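Local coordinates for small ribosomal subunit protein bS6 (PDB 1VMB), which probably binds 16S ribosomal RNA together with bS18, as a structural component of the small ribosomal subunit, at residues A[22-27]-A[78-83]; A[69-74]-A[102-107]. All coordinates share one frame; numbering follows the deposited sequence. Where two conformers were deposited one is given.

Interaction 1 (A[22-27]-A[78-83]); sequences ESMFII and YTVIYF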
loop_
_atom_site.group_PDB
_atom_site.type_symbol
_atom_site.label_atom_id
_atom_site.label_comp_id
_atom_site.label_asym_id
_atom_site.label_seq_id
_atom_site.Cartn_x
_atom_site.Cartn_y
_atom_site.Cartn_z
ATOM N N GLU A 22 -1.526 -7.204 -0.071
ATOM C CA GLU A 22 -0.944 -6.118 0.734
ATOM C C GLU A 22 -0.193 -5.197 -0.180
ATOM O O GLU A 22 0.459 -5.628 -1.127
ATOM C CB GLU A 22 -0.077 -6.630 1.877
ATOM C CG GLU A 22 1.191 -7.265 1.407
ATOM C CD GLU A 22 2.145 -7.622 2.509
ATOM O OE1 GLU A 22 1.735 -8.005 3.642
ATOM O OE2 GLU A 22 3.342 -7.502 2.216
ATOM N N SER A 23 -0.265 -3.906 0.133
ATOM C CA SER A 23 0.596 -2.926 -0.529
ATOM C C SER A 23 1.173 -2.014 0.495
ATOM O O SER A 23 0.426 -1.347 1.230
ATOM C CB SER A 23 -0.177 -2.091 -1.573
ATOM O OG SER A 23 0.731 -1.354 -2.386
ATOM N N MET A 24 2.509 -2.002 0.576
ATOM C CA MET A 24 3.243 -1.166 1.528
ATOM C C MET A 24 3.850 -0.072 0.703
ATOM O O MET A 24 4.482 -0.350 -0.345
ATOM C CB MET A 24 4.353 -1.943 2.254
ATOM C CG MET A 24 5.099 -1.112 3.314
ATOM S SD MET A 24 6.566 -1.918 3.975
ATOM C CE MET A 24 7.759 -1.134 2.918
ATOM N N PHE A 25 3.693 1.167 1.153
ATOM C CA PHE A 25 4.330 2.285 0.479
ATOM C C PHE A 25 4.983 3.235 1.496
ATOM O O PHE A 25 4.461 3.369 2.611
ATOM C CB PHE A 25 3.359 3.022 -0.434
ATOM C CG PHE A 25 2.116 3.555 0.259
ATOM C CD1 PHE A 25 0.999 2.745 0.523
ATOM C CD2 PHE A 25 2.031 4.875 0.615
ATOM C CE1 PHE A 25 -0.081 3.257 1.133
ATOM C CE2 PHE A 25 0.929 5.386 1.246
ATOM C CZ PHE A 25 -0.143 4.576 1.503
ATOM N N ILE A 26 6.100 3.879 1.114
ATOM C CA ILE A 26 6.872 4.714 2.033
ATOM C C ILE A 26 6.950 6.120 1.432
ATOM O O ILE A 26 7.378 6.277 0.314
ATOM C CB ILE A 26 8.308 4.128 2.205
ATOM C CG1 ILE A 26 8.219 2.679 2.686
ATOM C CG2 ILE A 26 9.154 4.955 3.117
ATOM C CD1 ILE A 26 9.518 1.949 2.773
ATOM N N ILE A 27 6.541 7.119 2.191
ATOM C CA ILE A 27 6.549 8.496 1.788
ATOM C C ILE A 27 7.806 9.152 2.341
ATOM O O ILE A 27 8.249 8.933 3.523
ATOM C CB ILE A 27 5.248 9.221 2.271
ATOM C CG1 ILE A 27 3.960 8.507 1.763
ATOM C CG2 ILE A 27 5.307 10.677 1.867
ATOM C CD1 ILE A 27 2.657 9.003 2.411
ATOM N N TYR A 78 5.920 4.898 6.740
ATOM C CA TYR A 78 5.360 3.607 6.239
ATOM C C TYR A 78 3.856 3.509 6.437
ATOM O O TYR A 78 3.336 3.779 7.569
ATOM C CB TYR A 78 5.993 2.437 6.991
ATOM C CG TYR A 78 7.421 2.009 6.622
ATOM C CD1 TYR A 78 8.499 2.845 6.841
ATOM C CD2 TYR A 78 7.700 0.726 6.188
ATOM C CE1 TYR A 78 9.776 2.423 6.632
ATOM C CE2 TYR A 78 9.012 0.275 5.965
ATOM C CZ TYR A 78 10.045 1.139 6.147
ATOM O OH TYR A 78 11.370 0.755 6.009
ATOM N N THR A 79 3.204 2.977 5.400
ATOM C CA THR A 79 1.823 2.587 5.473
ATOM C C THR A 79 1.683 1.251 4.780
ATOM O O THR A 79 2.327 1.054 3.769
ATOM C CB THR A 79 0.946 3.589 4.759
ATOM O OG1 THR A 79 1.137 4.895 5.292
ATOM C CG2 THR A 79 -0.464 3.275 4.988
ATOM N N VAL A 80 0.850 0.348 5.334
ATOM C CA VAL A 80 0.473 -0.884 4.599
ATOM C C VAL A 80 -1.039 -0.914 4.469
ATOM O O VAL A 80 -1.738 -0.623 5.473
ATOM C CB VAL A 80 0.916 -2.125 5.292
ATOM C CG1 VAL A 80 0.697 -3.336 4.370
ATOM C CG2 VAL A 80 2.394 -2.063 5.693
ATOM N N ILE A 81 -1.561 -1.264 3.299
ATOM C CA ILE A 81 -2.998 -1.348 3.088
ATOM C C ILE A 81 -3.274 -2.773 2.668
ATOM O O ILE A 81 -2.587 -3.231 1.756
ATOM C CB ILE A 81 -3.487 -0.374 1.998
ATOM C CG1 ILE A 81 -3.275 1.059 2.461
ATOM C CG2 ILE A 81 -4.939 -0.600 1.707
ATOM C CD1 ILE A 81 -3.553 2.098 1.369
ATOM N N TYR A 82 -4.219 -3.421 3.334
ATOM C CA TYR A 82 -4.671 -4.754 3.007
ATOM C C TYR A 82 -5.984 -4.630 2.302
ATOM O O TYR A 82 -6.894 -3.962 2.815
ATOM C CB TYR A 82 -4.835 -5.591 4.259
ATOM C CG TYR A 82 -3.516 -5.740 5.008
ATOM C CD1 TYR A 82 -2.634 -6.761 4.712
ATOM C CD2 TYR A 82 -3.142 -4.808 5.945
ATOM C CE1 TYR A 82 -1.380 -6.883 5.412
ATOM C CE2 TYR A 82 -1.920 -4.917 6.668
ATOM C CZ TYR A 82 -1.048 -5.949 6.384
ATOM O OH TYR A 82 0.166 -6.030 7.092
ATOM N N PHE A 83 -6.079 -5.239 1.126
ATOM C CA PHE A 83 -7.310 -5.135 0.335
ATOM C C PHE A 83 -7.611 -6.409 -0.454
ATOM O O PHE A 83 -6.770 -7.279 -0.618
ATOM C CB PHE A 83 -7.272 -3.924 -0.610
ATOM C CG PHE A 83 -6.227 -4.011 -1.691
ATOM C CD1 PHE A 83 -4.946 -3.590 -1.440
ATOM C CD2 PHE A 83 -6.543 -4.438 -2.982
ATOM C CE1 PHE A 83 -3.979 -3.600 -2.437
ATOM C CE2 PHE A 83 -5.546 -4.460 -3.985
ATOM C CZ PHE A 83 -4.282 -4.065 -3.699
HETATM O O HOH W 1 2.477 -6.558 5.923
HETATM O O HOH W 2 3.204 5.852 3.696
#
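F25 and T79 face each other as a hydrogen-bonded antiparallel pair on the buried face of the sheet. T79 CB sits over one face of the F25 ring, 3.9 Å from its centroid. The ring reaches T79 because F25 CG stands between the backbone N and the carbonyl carbon (chi1 57°). I81 CD1 closes on the ring edge at F25 CE1, 3.7 Å away. Helix 33-51 packs on T79 and I81 from this side. Four backbone bonds tie S23 to I81 and F25 to T79; S23 N to I81 O is 2.9 Å.

The other face lies nearer solvent: E22, M24, Y78 and Y82 are partly exposed, though V80 and I26 are buried. I26 CD1 lies over one face of the Y78 ring, 3.7 Å from its centroid. In the conformer given, M24 SD meets the ring edge in a Met-aromatic contact. Replacing Y78 by an alanine would probably leave I26 CD1, and M24 in this conformer, without their aromatic partner. Farther along, in the E22 conformer given, a water bridges E22 OE1 (2.8 Å) and Y82 OH (2.6 Å), and R111 forms a salt bridge with E22. Y82 OH also bonds E59. Such antiparallel pairing of the two central strands, 19-27 and 73-85, is typical of the ferredoxin-like S6 fold.

Interaction 2 (A[69-74]-A[102-107]); sequences EIKKFN and EIIRWQ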
loop_
_atom_site.group_PDB
_atom_site.type_symbol
_atom_site.label_atom_id
_atom_site.label_comp_id
_atom_site.label_asym_id
_atom_site.label_seq_id
_atom_site.Cartn_x
_atom_site.Cartn_y
_atom_site.Cartn_z
ATOM N N GLU A 69 20.400 4.068 2.768
ATOM C CA GLU A 69 19.559 5.099 2.132
ATOM C C GLU A 69 18.701 4.568 0.978
ATOM O O GLU A 69 19.093 3.640 0.264
ATOM C CB GLU A 69 20.390 6.299 1.642
ATOM C CG GLU A 69 21.536 6.678 2.566
ATOM C CD GLU A 69 22.072 8.107 2.392
ATOM O OE1 GLU A 69 21.920 8.716 1.294
ATOM O OE2 GLU A 69 22.680 8.614 3.371
ATOM N N ILE A 70 17.511 5.151 0.864
ATOM C CA ILE A 70 16.576 4.976 -0.220
ATOM C C ILE A 70 16.334 6.394 -0.763
ATOM O O ILE A 70 15.842 7.242 -0.017
ATOM C CB ILE A 70 15.246 4.430 0.299
ATOM C CG1 ILE A 70 15.406 3.025 0.890
ATOM C CG2 ILE A 70 14.197 4.402 -0.797
ATOM C CD1 ILE A 70 15.712 1.996 -0.080
ATOM N N LYS A 71 16.692 6.633 -2.030
ATOM C CA LYS A 71 16.461 7.924 -2.708
ATOM C C LYS A 71 17.108 9.004 -1.883
ATOM O O LYS A 71 16.584 10.127 -1.701
ATOM C CB LYS A 71 14.966 8.211 -2.885
ATOM C CG LYS A 71 14.212 7.257 -3.800
ATOM C CD LYS A 71 14.633 7.454 -5.208
ATOM C CE LYS A 71 13.828 6.634 -6.179
ATOM N NZ LYS A 71 14.336 6.995 -7.567
ATOM N N LYS A 72 18.271 8.669 -1.345
ATOM C CA LYS A 72 19.011 9.610 -0.531
ATOM C C LYS A 72 18.366 9.989 0.831
ATOM O O LYS A 72 18.884 10.885 1.504
ATOM C CB LYS A 72 19.354 10.870 -1.359
ATOM C CG LYS A 72 19.998 10.539 -2.732
ATOM C CD LYS A 72 20.123 11.803 -3.613
ATOM C CE LYS A 72 21.015 11.535 -4.853
ATOM N N PHE A 73 17.279 9.321 1.230
ATOM C CA PHE A 73 16.705 9.462 2.589
ATOM C C PHE A 73 17.121 8.295 3.485
ATOM O O PHE A 73 17.332 7.160 3.002
ATOM C CB PHE A 73 15.183 9.543 2.543
ATOM C CG PHE A 73 14.679 10.701 1.715
ATOM C CD1 PHE A 73 14.794 11.997 2.191
ATOM C CD2 PHE A 73 14.126 10.482 0.442
ATOM C CE1 PHE A 73 14.346 13.075 1.451
ATOM C CE2 PHE A 73 13.649 11.565 -0.305
ATOM C CZ PHE A 73 13.776 12.856 0.199
ATOM N N ASN A 74 17.167 8.559 4.781
ATOM C CA ASN A 74 17.554 7.553 5.763
ATOM C C ASN A 74 16.354 7.013 6.569
ATOM O O ASN A 74 16.511 6.107 7.380
ATOM C CB ASN A 74 18.554 8.180 6.710
ATOM C CG ASN A 74 19.806 8.662 5.986
ATOM O OD1 ASN A 74 20.467 7.883 5.284
ATOM N ND2 ASN A 74 20.137 9.922 6.159
ATOM N N GLU A 102 6.890 11.476 -4.365
ATOM C CA GLU A 102 6.845 11.565 -2.930
ATOM C C GLU A 102 6.813 10.179 -2.281
ATOM O O GLU A 102 7.172 10.052 -1.110
ATOM C CB GLU A 102 5.610 12.342 -2.525
ATOM C CG GLU A 102 5.659 13.802 -2.943
ATOM C CD GLU A 102 5.174 14.084 -4.367
ATOM O OE1 GLU A 102 4.718 13.180 -5.118
ATOM O OE2 GLU A 102 5.260 15.275 -4.749
ATOM N N ILE A 103 6.292 9.191 -2.995
ATOM C CA ILE A 103 6.377 7.801 -2.553
ATOM C C ILE A 103 7.732 7.274 -3.097
ATOM O O ILE A 103 7.896 7.043 -4.332
ATOM C CB ILE A 103 5.166 6.966 -3.046
ATOM C CG1 ILE A 103 3.903 7.460 -2.305
ATOM C CG2 ILE A 103 5.440 5.484 -2.864
ATOM C CD1 ILE A 103 2.595 6.918 -2.807
ATOM N N ILE A 104 8.696 7.021 -2.185
ATOM C CA ILE A 104 10.055 6.619 -2.529
ATOM C C ILE A 104 10.286 5.098 -2.626
ATOM O O ILE A 104 11.270 4.639 -3.201
ATOM C CB ILE A 104 11.098 7.282 -1.574
ATOM C CG1 ILE A 104 10.830 6.928 -0.107
ATOM C CG2 ILE A 104 11.082 8.809 -1.798
ATOM C CD1 ILE A 104 11.876 7.270 0.815
ATOM N N ARG A 105 9.353 4.344 -2.086
ATOM C CA ARG A 105 9.407 2.898 -2.233
ATOM C C ARG A 105 8.014 2.327 -2.077
ATOM O O ARG A 105 7.235 2.812 -1.244
ATOM C CB ARG A 105 10.389 2.264 -1.248
ATOM C CG ARG A 105 10.155 0.736 -1.191
ATOM C CD ARG A 105 11.282 -0.143 -1.151
ATOM N NE ARG A 105 10.755 -1.504 -1.442
ATOM C CZ ARG A 105 11.045 -2.188 -2.528
ATOM N NH1 ARG A 105 11.820 -1.646 -3.464
ATOM N NH2 ARG A 105 10.534 -3.406 -2.677
ATOM N N TRP A 106 7.690 1.271 -2.852
ATOM C CA TRP A 106 6.442 0.548 -2.580
ATOM C C TRP A 106 6.651 -0.918 -2.933
ATOM O O TRP A 106 7.589 -1.295 -3.658
ATOM C CB TRP A 106 5.259 1.064 -3.416
ATOM C CG TRP A 106 5.344 0.796 -4.869
ATOM C CD1 TRP A 106 4.828 -0.280 -5.567
ATOM C CD2 TRP A 106 6.028 1.597 -5.840
ATOM N NE1 TRP A 106 5.145 -0.157 -6.902
ATOM C CE2 TRP A 106 5.807 1.029 -7.099
ATOM C CE3 TRP A 106 6.670 2.852 -5.778
ATOM C CZ2 TRP A 106 6.321 1.602 -8.264
ATOM C CZ3 TRP A 106 7.188 3.381 -6.911
ATOM C CH2 TRP A 106 6.992 2.779 -8.139
ATOM N N GLN A 107 5.732 -1.719 -2.464
ATOM C CA GLN A 107 5.731 -3.123 -2.847
ATOM C C GLN A 107 4.332 -3.665 -2.666
ATOM O O GLN A 107 3.686 -3.404 -1.660
ATOM C CB GLN A 107 6.749 -3.854 -2.003
ATOM C CG GLN A 107 6.585 -3.556 -0.567
ATOM C CD GLN A 107 7.776 -3.891 0.231
ATOM O OE1 GLN A 107 8.866 -3.487 -0.140
ATOM N NE2 GLN A 107 7.573 -4.570 1.375
#
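I104 meets I70, K71 and F73, where a type I' beta turn from I70 to F73 comes up to the start of an edge strand of the S6 sheet. The contact is small and lies at the surface. It is mainly apolar, and no hydrogen bond crosses it. I104 CD1 reaches between two side chains: it is 3.9 Å from F73 CD2 and 4.0 Å from I70 CG2. This methyl approaches the F73 ring obliquely. With chi1 at 58°, I104 CG1 is tucked above its own backbone, flanked by N and C, and CD1 extends toward the turn. K71 adds its aliphatic part. K71 CG lies 3.8 Å from I104 CB, and the two side chains run alongside in opposite senses. The K71 side chain bends at chi2 (-70°), and the amine is carried off from I104. A28 also touches both F73 and I104.

Each segment also has polar bonds of its own. In the turn, I70 and F73 exchange two backbone hydrogen bonds. In the strand, R105 turns its end away from the turn and grips Q107 side-on. Its NE and NH2 both donate to Q107 OE1, each at 3.0 Å, and that oxygen lies in the guanidinium plane.

In the fold
The centres of the two contacts are about 13 Å apart. Interaction 1 lies about 3 Å from the centre of the chain, and interaction 2 about 14 Å out, at the surface. Their segments alternate along the chain: 22-27, 69-74, 78-83, 102-107. Strand 73-85 serves both contacts. Strand 19-27 lies between 73-85 and 103-110 in the sheet, so 22-27 is flanked by 78-83 and by 102-107. The backbones of M24 and Q107, and of I26 and R105, probably hydrogen-bond directly. One continuous sheet therefore joins the buried centre to the edge strand, and the 69-74 turn packs beside the start of that strand.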